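PDB 4D7Q: ralf, proline/betaine transporter, which probably acts as a guanine-nucleotide exchange factor, here in an engineered chimera joining a Legionella Sec7 domain to a Rickettsia capping domain. Local coordinates for residues Q281-S286 against W291-K296; G108-I113 against T256-F261; I214-Q217 against T221-Q224. The protein carries 2 engineered substitutions. All coordinates share one frame; numbering follows the deposited sequence.

Contact 1 of 3, residues Q281-S286 against W291-K296; sequences QVYKPS and WFLGEK
Leu293 drives its two methyls into the corner between Tyr283 and Pro285. CD1 takes the tyrosine side, 3.6 Å from Tyr283 CB, while Leu293 CD2 sits against the backbone where Lys284 joins Pro285, 3.5 Å from Pro285 N. It gets there because CG lies opposite the backbone N (chi1 -176°), extending the branch from the end of the short helix 290-293 toward the strand. Pro285 then covers the loop that follows: its CG approaches Glu295 O at 3.2 Å, and CD rests against the carbonyl end of Lys296. Gly294, with positive phi, turns the chain out of the helix just before this point.

Tyr283 meets its other neighbour through the ring. Its CE2 comes to the rim of Phe292, 4.1 Å from Phe292 CE2, the two side chains crossing at a slant. The hydroxyl is fixed at the far end: Tyr283 OH donates to Gln281 OE1 over 2.8 Å, in the carbonyl plane, and accepts from Ala110 N of the Sec7 part.

Both segments lie in the capping domain, where strands 277-283 and 297-303 are antiparallel neighbours and the short helix interrupts the link between them. Between the two segments the contact is one of shape, carbon against carbon and backbone, with its polar ties made to other neighbours.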
ATOM      1  N   GLN A 281      -7.023   4.075   9.165  1.00 22.70           N
ATOM      2  CA  GLN A 281      -5.880   3.154   9.195  1.00 21.46           C
ATOM      3  C   GLN A 281      -4.906   3.708  10.219  1.00 24.70           C
ATOM      4  O   GLN A 281      -4.510   4.870  10.116  1.00 23.59           O
ATOM      5  CB  GLN A 281      -5.206   3.048   7.847  1.00 21.74           C
ATOM      6  CG  GLN A 281      -6.080   2.440   6.749  1.00 25.86           C
ATOM      7  CD  GLN A 281      -5.342   2.554   5.446  1.00 35.26           C
ATOM      8  OE1 GLN A 281      -4.189   2.141   5.330  1.00 28.74           O
ATOM      9  NE2 GLN A 281      -5.955   3.184   4.463  1.00 26.08           N
ATOM     10  N   VAL A 282      -4.593   2.892  11.248  1.00 22.69           N
ATOM     11  CA  VAL A 282      -3.718   3.217  12.383  1.00 21.81           C
ATOM     12  C   VAL A 282      -2.348   2.525  12.209  1.00 25.32           C
ATOM     13  O   VAL A 282      -2.280   1.298  12.083  1.00 24.01           O
ATOM     14  CB  VAL A 282      -4.359   2.853  13.762  1.00 24.99           C
ATOM     15  CG1 VAL A 282      -3.382   3.135  14.928  1.00 24.47           C
ATOM     16  CG2 VAL A 282      -5.689   3.599  13.983  1.00 24.44           C
ATOM     17  N   TYR A 283      -1.278   3.329  12.281  1.00 21.52           N
ATOM     18  CA  TYR A 283       0.121   2.909  12.191  1.00 20.54           C
ATOM     19  C   TYR A 283       0.893   3.414  13.353  1.00 27.66           C
ATOM     20  O   TYR A 283       0.840   4.604  13.670  1.00 30.27           O
ATOM     21  CB  TYR A 283       0.790   3.457  10.923  1.00 20.90           C
ATOM     22  CG  TYR A 283       0.154   2.958   9.653  1.00 22.65           C
ATOM     23  CD1 TYR A 283      -0.996   3.563   9.140  1.00 23.92           C
ATOM     24  CD2 TYR A 283       0.681   1.867   8.970  1.00 22.38           C
ATOM     25  CE1 TYR A 283      -1.614   3.076   7.995  1.00 22.27           C
ATOM     26  CE2 TYR A 283       0.098   1.405   7.798  1.00 22.86           C
ATOM     27  CZ  TYR A 283      -1.043   2.020   7.308  1.00 27.18           C
ATOM     28  OH  TYR A 283      -1.639   1.535   6.177  1.00 27.08           O
ATOM     29  N   LYS A 284       1.634   2.530  13.989  1.00 24.16           N
ATOM     30  CA  LYS A 284       2.494   2.914  15.107  1.00 24.44           C
ATOM     31  C   LYS A 284       3.842   2.182  14.937  1.00 26.45           C
ATOM     32  O   LYS A 284       3.823   1.014  14.504  1.00 23.75           O
ATOM     33  CB  LYS A 284       1.851   2.566  16.467  1.00 27.26           C
ATOM     34  CG  LYS A 284       0.578   3.365  16.802  1.00 30.94           C
ATOM     35  CD  LYS A 284       0.240   3.369  18.292  1.00 45.37           C
ATOM     36  CE  LYS A 284      -0.162   2.008  18.809  1.00 63.76           C
ATOM     37  NZ  LYS A 284       0.012   1.907  20.283  1.00 77.63           N
ATOM     38  N   PRO A 285       4.993   2.848  15.230  1.00 22.68           N
ATOM     39  CA  PRO A 285       6.306   2.161  15.130  1.00 23.17           C
ATOM     40  C   PRO A 285       6.293   0.770  15.753  1.00 27.39           C
ATOM     41  O   PRO A 285       5.808   0.578  16.866  1.00 27.17           O
ATOM     42  CB  PRO A 285       7.267   3.113  15.868  1.00 24.61           C
ATOM     43  CG  PRO A 285       6.665   4.443  15.633  1.00 27.79           C
ATOM     44  CD  PRO A 285       5.169   4.231  15.728  1.00 23.63           C
ATOM     45  N   SER A 286       6.760  -0.194  14.984  1.00 23.27           N
ATOM     46  CA  SER A 286       6.769  -1.572  15.375  1.00 22.63           C
ATOM     47  C   SER A 286       8.152  -2.203  15.176  1.00 24.62           C
ATOM     48  O   SER A 286       9.027  -1.595  14.673  1.00 23.41           O
ATOM     49  CB  SER A 286       5.718  -2.326  14.567  1.00 24.40           C
ATOM     50  OG  SER A 286       4.440  -1.895  14.887  1.00 31.06           O
ATOM     51  N   TRP A 291      11.509   0.895   7.987  1.00 20.63           N
ATOM     52  CA  TRP A 291      11.785   1.276   6.606  1.00 20.31           C
ATOM     53  C   TRP A 291      10.512   1.709   5.888  1.00 23.01           C
ATOM     54  O   TRP A 291      10.562   2.458   4.912  1.00 22.76           O
ATOM     55  CB  TRP A 291      12.445   0.119   5.854  1.00 18.48           C
ATOM     56  CG  TRP A 291      11.610  -1.123   5.810  1.00 19.35           C
ATOM     57  CD1 TRP A 291      11.740  -2.227   6.601  1.00 21.77           C
ATOM     58  CD2 TRP A 291      10.513  -1.389   4.928  1.00 19.58           C
ATOM     59  NE1 TRP A 291      10.792  -3.164   6.267  1.00 21.68           N
ATOM     60  CE2 TRP A 291      10.026  -2.674   5.242  1.00 23.33           C
ATOM     61  CE3 TRP A 291       9.894  -0.665   3.904  1.00 21.46           C
ATOM     62  CZ2 TRP A 291       8.951  -3.250   4.570  1.00 23.80           C
ATOM     63  CZ3 TRP A 291       8.826  -1.240   3.237  1.00 22.86           C
ATOM     64  CH2 TRP A 291       8.366  -2.519   3.573  1.00 23.75           C
ATOM     65  N   PHE A 292       9.371   1.234   6.378  1.00 19.66           N
ATOM     66  CA  PHE A 292       8.076   1.574   5.780  1.00 20.47           C
ATOM     67  C   PHE A 292       7.461   2.817   6.385  1.00 25.08           C
ATOM     68  O   PHE A 292       6.904   3.645   5.665  1.00 23.29           O
ATOM     69  CB  PHE A 292       7.089   0.399   5.963  1.00 21.47           C
ATOM     70  CG  PHE A 292       5.758   0.587   5.267  1.00 23.41           C
ATOM     71  CD1 PHE A 292       5.651   0.474   3.877  1.00 24.77           C
ATOM     72  CD2 PHE A 292       4.618   0.920   5.991  1.00 23.79           C
ATOM     73  CE1 PHE A 292       4.418   0.655   3.239  1.00 23.55           C
ATOM     74  CE2 PHE A 292       3.385   1.075   5.348  1.00 25.03           C
ATOM     75  CZ  PHE A 292       3.295   0.926   3.985  1.00 21.82           C
ATOM     76  N   LEU A 293       7.528   2.916   7.721  1.00 22.70           N
ATOM     77  CA  LEU A 293       6.853   3.955   8.478  1.00 22.60           C
ATOM     78  C   LEU A 293       7.758   5.075   8.986  1.00 26.87           C
ATOM     79  O   LEU A 293       7.276   6.166   9.295  1.00 24.60           O
ATOM     80  CB  LEU A 293       6.144   3.271   9.664  1.00 21.97           C
ATOM     81  CG  LEU A 293       5.265   4.128  10.580  1.00 26.26           C
ATOM     82  CD1 LEU A 293       4.032   4.650   9.850  1.00 26.62           C
ATOM     83  CD2 LEU A 293       4.909   3.398  11.824  1.00 24.82           C
ATOM     84  N   GLY A 294       9.034   4.792   9.148  1.00 24.59           N
ATOM     85  CA  GLY A 294       9.897   5.768   9.797  1.00 24.76           C
ATOM     86  C   GLY A 294       9.714   5.632  11.300  1.00 29.94           C
ATOM     87  O   GLY A 294       9.190   4.625  11.785  1.00 29.52           O
ATOM     88  N   GLU A 295      10.080   6.655  12.048  1.00 27.49           N
ATOM     89  CA  GLU A 295      10.065   6.585  13.506  1.00 27.84           C
ATOM     90  C   GLU A 295       8.802   7.068  14.198  1.00 30.42           C
ATOM     91  O   GLU A 295       8.707   6.946  15.422  1.00 29.73           O
ATOM     92  CB  GLU A 295      11.306   7.299  14.079  1.00 29.77           C
ATOM     93  CG  GLU A 295      12.636   6.733  13.592  1.00 42.21           C
ATOM     94  CD  GLU A 295      13.887   7.402  14.138  1.00 57.85           C
ATOM     95  OE1 GLU A 295      13.860   8.621  14.427  1.00 49.58           O
ATOM     96  OE2 GLU A 295      14.913   6.698  14.253  1.00 58.50           O
ATOM     97  N   LYS A 296       7.844   7.616  13.447  1.00 27.53           N
ATOM     98  CA  LYS A 296       6.619   8.167  14.046  1.00 28.19           C
ATOM     99  C   LYS A 296       5.334   7.480  13.626  1.00 32.09           C
ATOM    100  O   LYS A 296       5.307   6.735  12.653  1.00 31.76           O
ATOM    101  CB  LYS A 296       6.526   9.690  13.793  1.00 31.82           C
ATOM    102  CG  LYS A 296       7.769  10.495  14.220  1.00 52.98           C
ATOM    103  CD  LYS A 296       7.874  10.756  15.731  1.00 63.80           C
ATOM    104  CE  LYS A 296       9.037  11.665  16.088  1.00 78.51           C
ATOM    105  NZ  LYS A 296      10.366  11.001  15.918  1.00 87.01           N
TER

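Contact 2 of 3, residues G108-I113 against T256-F261; sequences GEAQKI and TFLSKF
Leu258 faces Ala110 from a helix whose two phenylalanine rings serve other neighbours. One face of the Phe257 ring carries Phe261 CD2, 3.6 Å above the plane and displaced toward the rim, and the Phe261 ring in turn has Phe257 O at its edge, in plane. Beyond the helix, Phe261 stacks on Phe288, and both rings touch helix 135-152, Phe257 meeting Tyr139 and Phe261 meeting Phe143.

The leucine itself makes the contact. Extended away from its own amide (chi1 -172°), Leu258 carries its branched end to the first turn of helix 110-127, where Leu258 CD2 lies 4.2 Å from Ala110 CB. Both methyls also lie close to the carbonyl: Leu258 CD1 is 3.8 Å from Ala110 O, and Leu258 CD2 is 3.9 Å from Ala110 O. Alongside the alanine methyl, the leucine thus rests partly on backbone.

This is a buried helix-to-helix touch between the two parts of the fusion, Sec7 domain on one side and capping domain on the other, so the junction pairs surfaces from different organisms.

Glu109 holds the N-cap position of the Sec7 helix, and Ile113 N bonds to Glu109 O in its first turn. The Glu109 carboxylate has partners on both oxygens. Lys112 NZ forms a salt bridge to Glu109 OE2 at 2.9 Å, arriving on the syn side but 34° out of the carboxylate plane, and OE1 accepts from Gln281 NE2 of the capping domain. Lys112 has a second acidic partner in Asp66, which probably helps to balance its buried charge.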
ATOM      1  N   GLY A 108       1.917   3.907   0.602  1.00 24.54           N
ATOM      2  CA  GLY A 108       2.218   4.078   2.020  1.00 23.99           C
ATOM      3  C   GLY A 108       1.208   3.407   2.930  1.00 26.04           C
ATOM      4  O   GLY A 108       1.206   3.653   4.134  1.00 25.27           O
ATOM      5  N   GLU A 109       0.317   2.580   2.350  1.00 20.92           N
ATOM      6  CA  GLU A 109      -0.706   1.817   3.078  1.00 20.39           C
ATOM      7  C   GLU A 109      -0.272   0.368   3.138  1.00 23.11           C
ATOM      8  O   GLU A 109       0.191  -0.168   2.125  1.00 21.47           O
ATOM      9  CB  GLU A 109      -2.078   1.949   2.416  1.00 20.49           C
ATOM     10  CG  GLU A 109      -2.645   3.349   2.549  1.00 21.25           C
ATOM     11  CD  GLU A 109      -3.808   3.584   1.619  1.00 27.69           C
ATOM     12  OE1 GLU A 109      -4.861   2.927   1.789  1.00 30.93           O
ATOM     13  OE2 GLU A 109      -3.621   4.349   0.652  1.00 32.95           O
ATOM     14  N   ALA A 110      -0.324  -0.240   4.340  1.00 19.74           N
ATOM     15  CA  ALA A 110       0.169  -1.601   4.557  1.00 19.44           C
ATOM     16  C   ALA A 110      -0.485  -2.650   3.641  1.00 23.08           C
ATOM     17  O   ALA A 110       0.223  -3.477   3.071  1.00 20.65           O
ATOM     18  CB  ALA A 110      -0.014  -2.006   6.005  1.00 19.99           C
ATOM     19  N   GLN A 111      -1.820  -2.642   3.544  1.00 19.73           N
ATOM     20  CA  GLN A 111      -2.539  -3.648   2.728  1.00 21.01           C
ATOM     21  C   GLN A 111      -2.189  -3.558   1.260  1.00 24.84           C
ATOM     22  O   GLN A 111      -2.139  -4.585   0.581  1.00 25.29           O
ATOM     23  CB  GLN A 111      -4.052  -3.517   2.893  1.00 22.34           C
ATOM     24  CG  GLN A 111      -4.585  -3.824   4.284  1.00 25.08           C
ATOM     25  CD  GLN A 111      -6.089  -3.783   4.200  1.00 49.30           C
ATOM     26  OE1 GLN A 111      -6.704  -4.491   3.401  1.00 57.85           O
ATOM     27  NE2 GLN A 111      -6.700  -2.856   4.893  1.00 34.69           N
ATOM     28  N   LYS A 112      -1.906  -2.322   0.786  1.00 20.97           N
ATOM     29  CA  LYS A 112      -1.483  -2.031  -0.580  1.00 19.46           C
ATOM     30  C   LYS A 112      -0.061  -2.558  -0.827  1.00 23.44           C
ATOM     31  O   LYS A 112       0.162  -3.273  -1.806  1.00 22.53           O
ATOM     32  CB  LYS A 112      -1.617  -0.537  -0.881  1.00 20.18           C
ATOM     33  CG  LYS A 112      -3.074  -0.097  -0.966  1.00 25.57           C
ATOM     34  CD  LYS A 112      -3.244   1.329  -1.405  1.00 26.01           C
ATOM     35  CE  LYS A 112      -4.720   1.618  -1.569  1.00 24.62           C
ATOM     36  NZ  LYS A 112      -4.943   3.073  -1.575  1.00 23.64           N
ATOM     37  N   ILE A 113       0.896  -2.257   0.066  1.00 20.20           N
ATOM     38  CA  ILE A 113       2.279  -2.782  -0.114  1.00 20.36           C
ATOM     39  C   ILE A 113       2.285  -4.334  -0.047  1.00 22.17           C
ATOM     40  O   ILE A 113       3.056  -4.990  -0.755  1.00 20.77           O
ATOM     41  CB  ILE A 113       3.352  -2.103   0.823  1.00 23.55           C
ATOM     42  CG1 ILE A 113       4.808  -2.293   0.285  1.00 25.81           C
ATOM     43  CG2 ILE A 113       3.276  -2.600   2.269  1.00 21.01           C
ATOM     44  CD1 ILE A 113       5.220  -1.350  -0.796  1.00 29.08           C
ATOM     45  N   THR A 256      -0.634 -10.467  11.874  1.00 25.16           N
ATOM     46  CA  THR A 256       0.479 -10.103  12.767  1.00 24.21           C
ATOM     47  C   THR A 256       1.785  -9.863  12.051  1.00 24.12           C
ATOM     48  O   THR A 256       2.511  -8.930  12.404  1.00 21.36           O
ATOM     49  CB  THR A 256       0.625 -11.142  13.880  1.00 39.85           C
ATOM     50  OG1 THR A 256       0.515 -12.426  13.276  1.00 50.38           O
ATOM     51  CG2 THR A 256      -0.443 -10.994  14.942  1.00 41.26           C
ATOM     52  N   PHE A 257       2.079 -10.689  11.028  1.00 21.05           N
ATOM     53  CA  PHE A 257       3.295 -10.561  10.221  1.00 20.72           C
ATOM     54  C   PHE A 257       3.316  -9.148   9.582  1.00 25.41           C
ATOM     55  O   PHE A 257       4.249  -8.390   9.816  1.00 25.67           O
ATOM     56  CB  PHE A 257       3.374 -11.701   9.164  1.00 21.56           C
ATOM     57  CG  PHE A 257       4.600 -11.624   8.273  1.00 23.18           C
ATOM     58  CD1 PHE A 257       4.655 -10.726   7.209  1.00 23.71           C
ATOM     59  CD2 PHE A 257       5.718 -12.410   8.529  1.00 26.46           C
ATOM     60  CE1 PHE A 257       5.823 -10.604   6.421  1.00 26.53           C
ATOM     61  CE2 PHE A 257       6.876 -12.294   7.736  1.00 27.07           C
ATOM     62  CZ  PHE A 257       6.896 -11.430   6.649  1.00 24.69           C
ATOM     63  N   LEU A 258       2.263  -8.784   8.835  1.00 23.50           N
ATOM     64  CA  LEU A 258       2.143  -7.476   8.188  1.00 23.58           C
ATOM     65  C   LEU A 258       2.280  -6.294   9.178  1.00 24.77           C
ATOM     66  O   LEU A 258       2.987  -5.351   8.886  1.00 21.63           O
ATOM     67  CB  LEU A 258       0.829  -7.384   7.387  1.00 24.14           C
ATOM     68  CG  LEU A 258       0.658  -6.120   6.492  1.00 26.69           C
ATOM     69  CD1 LEU A 258       1.742  -6.033   5.439  1.00 26.90           C
ATOM     70  CD2 LEU A 258      -0.687  -6.125   5.823  1.00 22.92           C
ATOM     71  N   SER A 259       1.596  -6.366  10.331  1.00 23.19           N
ATOM     72  CA  SER A 259       1.642  -5.384  11.409  1.00 22.42           C
ATOM     73  C   SER A 259       3.100  -5.107  11.852  1.00 26.49           C
ATOM     74  O   SER A 259       3.474  -3.954  12.061  1.00 24.29           O
ATOM     75  CB  SER A 259       0.840  -5.902  12.600  1.00 25.47           C
ATOM     76  OG  SER A 259       0.550  -4.825  13.475  1.00 34.41           O
ATOM     77  N   LYS A 260       3.911  -6.178  12.015  1.00 22.57           N
ATOM     78  CA  LYS A 260       5.303  -6.065  12.439  1.00 21.56           C
ATOM     79  C   LYS A 260       6.156  -5.366  11.393  1.00 22.54           C
ATOM     80  O   LYS A 260       6.973  -4.533  11.751  1.00 19.09           O
ATOM     81  CB  LYS A 260       5.890  -7.446  12.758  1.00 21.32           C
ATOM     82  CG  LYS A 260       5.365  -8.016  14.068  1.00 23.84           C
ATOM     83  CD  LYS A 260       5.945  -9.403  14.290  1.00 29.48           C
ATOM     84  CE  LYS A 260       5.568  -9.991  15.628  1.00 27.77           C
ATOM     85  NZ  LYS A 260       6.188 -11.330  15.763  1.00 35.37           N
ATOM     86  N   PHE A 261       5.932  -5.668  10.113  1.00 20.90           N
ATOM     87  CA  PHE A 261       6.723  -5.092   9.028  1.00 20.56           C
ATOM     88  C   PHE A 261       6.293  -3.716   8.566  1.00 22.03           C
ATOM     89  O   PHE A 261       7.040  -3.057   7.850  1.00 19.35           O
ATOM     90  CB  PHE A 261       6.876  -6.106   7.859  1.00 21.50           C
ATOM     91  CG  PHE A 261       7.985  -7.130   8.075  1.00 21.55           C
ATOM     92  CD1 PHE A 261       9.299  -6.832   7.753  1.00 22.71           C
ATOM     93  CD2 PHE A 261       7.706  -8.385   8.610  1.00 21.93           C
ATOM     94  CE1 PHE A 261      10.319  -7.771   7.957  1.00 23.86           C
ATOM     95  CE2 PHE A 261       8.725  -9.326   8.811  1.00 23.42           C
ATOM     96  CZ  PHE A 261      10.025  -9.015   8.486  1.00 22.27           C
TER

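Contact 3 of 3, residues I214-Q217 against T221-Q224; sequences ISSQ and TFKQ
Ile214 sets its CG2 methyl squarely over one face of the Phe222 ring. Ile214 CG2 is 3.8 Å from the Phe222 ring centroid and only 9° off the normal, a clean CH-pi contact. With chi1 at -156°, CG2 falls between N and the carbonyl carbon, the branch that faces the ring. CG1 goes to the root of the phenylalanine, Ile214 CG1 lying 4.0 Å from Phe222 CB, and CD1 meets that same carbon, so the isoleucine follows the side chain from ring to stem.

The loop backbone also reaches the ring: Ser215 C is 3.6 Å from Phe222 CD2, and Ser216 N comes to the edge in plane, 3.7 Å from Phe222 CD2. Ser216 then carries the contact on to the helix, its OG 3.4 Å from Lys223 CA. The lysine answers with its CB, Lys223 CB being 3.5 Å from Ser216 O, and its chain then bends so that its end leads away from the loop.

Within the loop, the bond from Gln217 N to Ser215 OG is weak, with an N-H...O angle of 122°, while Ser215 N is also bonded to Asn218 OD1. Ser216 OG has a further weak bond with Asn226 ND2. Phe222 N bonds to Asp219 OD1, which ties the first turn of the helix to the short link before it.

Ile299 of strand 297-303 touches both Ile214 and Phe222, continuing the apolar patch onto the sheet. The whole is a tight strand-to-helix connection in the capping domain, in which the first turn of helix 220-230 folds back over the loop that leaves strand 208-214 and packs an aromatic ring against the sheet.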
ATOM      1  N   ILE A 214       1.598  11.781  14.658  1.00 31.29           N
ATOM      2  CA  ILE A 214       0.492  11.878  15.612  1.00 30.71           C
ATOM      3  C   ILE A 214       0.895  11.155  16.898  1.00 36.30           C
ATOM      4  O   ILE A 214       1.640  10.175  16.829  1.00 36.06           O
ATOM      5  CB  ILE A 214      -0.856  11.374  14.994  1.00 33.03           C
ATOM      6  CG1 ILE A 214      -2.086  11.992  15.716  1.00 33.93           C
ATOM      7  CG2 ILE A 214      -0.938   9.827  14.865  1.00 32.24           C
ATOM      8  CD1 ILE A 214      -3.432  11.930  14.945  1.00 40.59           C
ATOM      9  N   SER A 215       0.473  11.660  18.062  1.00 34.81           N
ATOM     10  CA  SER A 215       0.777  10.981  19.329  1.00 36.15           C
ATOM     11  C   SER A 215      -0.295  11.153  20.398  1.00 41.81           C
ATOM     12  O   SER A 215      -1.082  12.097  20.338  1.00 42.54           O
ATOM     13  CB  SER A 215       2.172  11.336  19.855  1.00 39.45           C
ATOM     14  OG  SER A 215       2.210  12.462  20.715  1.00 45.59           O
ATOM     15  N   SER A 216      -0.306  10.234  21.381  1.00 39.93           N
ATOM     16  CA  SER A 216      -1.187  10.284  22.549  1.00 40.99           C
ATOM     17  C   SER A 216      -0.864  11.530  23.376  1.00 47.05           C
ATOM     18  O   SER A 216      -1.754  12.109  24.002  1.00 47.27           O
ATOM     19  CB  SER A 216      -1.004   9.041  23.416  1.00 42.75           C
ATOM     20  OG  SER A 216      -1.773   7.945  22.948  1.00 47.69           O
ATOM     21  N   GLN A 217       0.408  11.956  23.343  1.00 44.49           N
ATOM     22  CA  GLN A 217       0.897  13.125  24.072  1.00 45.47           C
ATOM     23  C   GLN A 217       0.477  14.427  23.399  1.00 48.93           C
ATOM     24  O   GLN A 217       0.243  15.411  24.093  1.00 48.77           O
ATOM     25  CB  GLN A 217       2.432  13.067  24.246  1.00 47.03           C
ATOM     26  CG  GLN A 217       2.932  12.020  25.254  1.00 67.89           C
ATOM     27  CD  GLN A 217       2.698  10.571  24.851  1.00 87.94           C
ATOM     28  OE1 GLN A 217       3.201  10.074  23.832  1.00 78.93           O
ATOM     29  NE2 GLN A 217       1.918   9.862  25.652  1.00 85.68           N
ATOM     30  N   THR A 221      -7.833  13.077  20.826  1.00 35.01           N
ATOM     31  CA  THR A 221      -8.618  12.094  20.070  1.00 34.41           C
ATOM     32  C   THR A 221      -7.784  10.826  19.814  1.00 36.68           C
ATOM     33  O   THR A 221      -8.289   9.709  19.973  1.00 35.25           O
ATOM     34  CB  THR A 221      -9.180  12.698  18.775  1.00 38.36           C
ATOM     35  OG1 THR A 221      -9.721  13.985  19.067  1.00 40.06           O
ATOM     36  CG2 THR A 221     -10.267  11.816  18.143  1.00 33.12           C
ATOM     37  N   PHE A 222      -6.512  11.000  19.424  1.00 32.90           N
ATOM     38  CA  PHE A 222      -5.637   9.854  19.207  1.00 32.19           C
ATOM     39  C   PHE A 222      -5.327   9.156  20.535  1.00 37.67           C
ATOM     40  O   PHE A 222      -5.308   7.920  20.567  1.00 37.04           O
ATOM     41  CB  PHE A 222      -4.354  10.241  18.473  1.00 33.53           C
ATOM     42  CG  PHE A 222      -3.521   9.052  18.055  1.00 34.25           C
ATOM     43  CD1 PHE A 222      -3.902   8.258  16.977  1.00 35.78           C
ATOM     44  CD2 PHE A 222      -2.341   8.741  18.721  1.00 36.10           C
ATOM     45  CE1 PHE A 222      -3.117   7.175  16.577  1.00 36.93           C
ATOM     46  CE2 PHE A 222      -1.553   7.656  18.317  1.00 38.06           C
ATOM     47  CZ  PHE A 222      -1.946   6.879  17.253  1.00 35.93           C
ATOM     48  N   LYS A 223      -5.124   9.940  21.635  1.00 34.71           N
ATOM     49  CA  LYS A 223      -4.878   9.396  22.982  1.00 34.74           C
ATOM     50  C   LYS A 223      -5.988   8.399  23.354  1.00 39.58           C
ATOM     51  O   LYS A 223      -5.699   7.280  23.769  1.00 39.54           O
ATOM     52  CB  LYS A 223      -4.822  10.519  24.035  1.00 37.04           C
ATOM     53  CG  LYS A 223      -4.583  10.000  25.461  1.00 40.55           C
ATOM     54  CD  LYS A 223      -5.142  10.925  26.534  1.00 54.48           C
ATOM     55  CE  LYS A 223      -4.135  11.935  27.026  1.00 67.56           C
ATOM     56  NZ  LYS A 223      -4.746  12.903  27.973  1.00 71.80           N
ATOM     57  N   GLN A 224      -7.251   8.813  23.168  1.00 37.11           N
ATOM     58  CA  GLN A 224      -8.432   8.015  23.473  1.00 37.19           C
ATOM     59  C   GLN A 224      -8.542   6.791  22.563  1.00 40.54           C
ATOM     60  O   GLN A 224      -8.712   5.677  23.062  1.00 39.28           O
ATOM     61  CB  GLN A 224      -9.690   8.887  23.420  1.00 38.91           C
ATOM     62  CG  GLN A 224      -9.755   9.888  24.565  1.00 46.39           C
ATOM     63  CD  GLN A 224     -10.990  10.729  24.485  1.00 56.36           C
ATOM     64  OE1 GLN A 224     -11.032  11.754  23.800  1.00 55.62           O
ATOM     65  NE2 GLN A 224     -12.035  10.291  25.157  1.00 43.64           N
TER

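Contacts 1 and 3 belong wholly to the capping domain and are partly buried; contact 2 is buried and joins that domain to the Sec7 part. Contacts 1 and 2 touch directly, with Phe292 CZ 3.4 Å from Gly108 C, so the strand and short helix of contact 1 also border the domain junction. Contact 3 sits farther out, about 24 Å from the chain centre to its own, and reaches contact 1 through Lys284 CD on Phe222 CZ. Strand 297-303 borders both capping-domain contacts. Contact 2 is a thin apolar touch in the interdomain junction, whereas contacts 1 and 3 are larger and mix apolar side chains with loop backbone nearer the surface.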